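PDB 3QIT: polyketide synthase from Lyngbya majuscula 19L, which is the thioesterase domain of curacin A biosynthesis, which probably releases the chain and forms its terminal alkene by decarboxylation with sulfate elimination. Local coordinates for residues B[235-240]-B[280-285]. Sequence-based numbering, arbitrary orientation.
Sequences TLVYGD and ASLILT
Between strand 234-239 and helix 276-284, the closest CA atoms of the two segments, 9.2 Å apart, are those of Thr-235 and Leu-282. No hydrogen bond joins the two segments. Side chains alone bridge the gap, and the contact is small, burying 96 Å² in all. Leu-282 supplies the helix side of it. Its CG stands anti to the backbone N (chi1 176°), and its CD2 methyl reaches the strand. There CD2 meets CG2 of Val-237 tip to tip at 3.5 Å. The same CD2 lies 4.2 Å from CG2 of Thr-235, a looser touch. Thr-235 thus offers its methyl to the helix, while its hydroxyl OG1 is hydrogen-bonded to Glu-122. The carbonyl O of Leu-282 accepts OG1 of Thr-285 at 2.9 Å and, less closely, the N of Thr-285, both from one face of the carbonyl plane; OG of Ser-286 bonds to it as well. The contact lays the C-terminal helix on the central sheet of the alpha/beta hydrolase fold. Strand 234-239 runs parallel between strands 120-126 and 261-265. Leu-282 also touches Val-263 of the latter, and next to it Ile-283 packs on Ile-124 and on helix 43-51.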
loop_
_atom_site.group_PDB
_atom_site.type_symbol
_atom_site.label_atom_id
_atom_site.label_comp_id
_atom_site.label_asym_id
_atom_site.label_seq_id
_atom_site.Cartn_x
_atom_site.Cartn_y
_atom_site.Cartn_z
ATOM N N THR B 235 26.452 10.005 -7.266
ATOM C CA THR B 235 27.305 9.182 -8.109
ATOM C C THR B 235 26.498 8.007 -8.626
ATOM O O THR B 235 25.949 7.221 -7.814
ATOM C CB THR B 235 28.496 8.642 -7.304
ATOM O OG1 THR B 235 29.238 9.757 -6.791
ATOM C CG2 THR B 235 29.416 7.780 -8.180
ATOM N N LEU B 236 26.410 7.918 -9.961
ATOM C CA LEU B 236 25.817 6.769 -10.641
ATOM C C LEU B 236 26.885 5.710 -10.885
ATOM O O LEU B 236 27.888 5.971 -11.564
ATOM C CB LEU B 236 25.146 7.189 -11.964
ATOM C CG LEU B 236 23.968 8.150 -11.843
ATOM C CD1 LEU B 236 23.674 8.871 -13.181
ATOM C CD2 LEU B 236 22.698 7.399 -11.329
ATOM N N VAL B 237 26.677 4.516 -10.336
ATOM C CA VAL B 237 27.654 3.443 -10.464
ATOM C C VAL B 237 27.086 2.312 -11.306
ATOM O O VAL B 237 26.004 1.802 -11.017
ATOM C CB VAL B 237 28.085 2.911 -9.087
ATOM C CG1 VAL B 237 29.226 1.889 -9.214
ATOM C CG2 VAL B 237 28.437 4.067 -8.153
ATOM N N TYR B 238 27.817 1.914 -12.343
ATOM C CA TYR B 238 27.354 0.821 -13.214
ATOM C C TYR B 238 28.384 -0.261 -13.375
ATOM O O TYR B 238 29.590 -0.011 -13.281
ATOM C CB TYR B 238 27.027 1.337 -14.607
ATOM C CG TYR B 238 26.098 2.511 -14.654
ATOM C CD1 TYR B 238 24.706 2.335 -14.546
ATOM C CD2 TYR B 238 26.590 3.795 -14.856
ATOM C CE1 TYR B 238 23.830 3.436 -14.621
ATOM C CE2 TYR B 238 25.730 4.897 -14.913
ATOM C CZ TYR B 238 24.352 4.709 -14.804
ATOM O OH TYR B 238 23.520 5.803 -14.878
ATOM N N GLY B 239 27.905 -1.477 -13.621
ATOM C CA GLY B 239 28.780 -2.587 -13.970
ATOM C C GLY B 239 29.083 -2.549 -15.468
ATOM O O GLY B 239 28.183 -2.411 -16.298
ATOM N N ASP B 240 30.349 -2.683 -15.825
ATOM C CA ASP B 240 30.717 -2.579 -17.232
ATOM C C ASP B 240 30.225 -3.771 -18.052
ATOM O O ASP B 240 30.179 -3.693 -19.276
ATOM C CB ASP B 240 32.223 -2.311 -17.420
ATOM C CG ASP B 240 33.103 -3.440 -16.913
ATOM O OD1 ASP B 240 32.589 -4.411 -16.319
ATOM O OD2 ASP B 240 34.336 -3.340 -17.106
ATOM N N ALA B 280 33.572 0.004 -2.187
ATOM C CA ALA B 280 33.924 0.613 -0.907
ATOM C C ALA B 280 34.857 1.803 -1.141
ATOM O O ALA B 280 34.692 2.868 -0.527
ATOM C CB ALA B 280 34.587 -0.406 0.002
ATOM N N SER B 281 35.823 1.598 -2.029
ATOM C CA SER B 281 36.823 2.622 -2.333
ATOM C C SER B 281 36.148 3.868 -2.883
ATOM O O SER B 281 36.463 4.988 -2.483
ATOM C CB SER B 281 37.831 2.089 -3.339
ATOM O OG SER B 281 38.842 3.049 -3.568
ATOM N N LEU B 282 35.189 3.664 -3.786
ATOM C CA LEU B 282 34.441 4.779 -4.346
ATOM C C LEU B 282 33.645 5.562 -3.277
ATOM O O LEU B 282 33.611 6.796 -3.280
ATOM C CB LEU B 282 33.521 4.250 -5.439
ATOM C CG LEU B 282 32.585 5.249 -6.071
ATOM C CD1 LEU B 282 33.378 6.364 -6.759
ATOM C CD2 LEU B 282 31.790 4.465 -7.080
ATOM N N ILE B 283 33.015 4.833 -2.363
ATOM C CA ILE B 283 32.268 5.428 -1.254
ATOM C C ILE B 283 33.195 6.255 -0.353
ATOM O O ILE B 283 32.828 7.348 0.070
ATOM C CB ILE B 283 31.538 4.336 -0.452
ATOM C CG1 ILE B 283 30.446 3.698 -1.335
ATOM C CG2 ILE B 283 30.892 4.891 0.829
ATOM C CD1 ILE B 283 29.873 2.430 -0.742
ATOM N N LEU B 284 34.387 5.716 -0.097
ATOM C CA LEU B 284 35.396 6.333 0.776
ATOM C C LEU B 284 35.910 7.662 0.224
ATOM O O LEU B 284 36.371 8.531 0.976
ATOM C CB LEU B 284 36.583 5.378 0.979
ATOM C CG LEU B 284 36.382 4.185 1.918
ATOM C CD1 LEU B 284 37.482 3.130 1.769
ATOM C CD2 LEU B 284 36.264 4.630 3.370
ATOM N N THR B 285 35.841 7.811 -1.090
ATOM C CA THR B 285 36.378 9.004 -1.738
ATOM C C THR B 285 35.335 10.091 -1.960
ATOM O O THR B 285 35.672 11.189 -2.416
ATOM C CB THR B 285 37.066 8.688 -3.085
ATOM O OG1 THR B 285 36.118 8.143 -4.001
ATOM C CG2 THR B 285 38.212 7.714 -2.896
#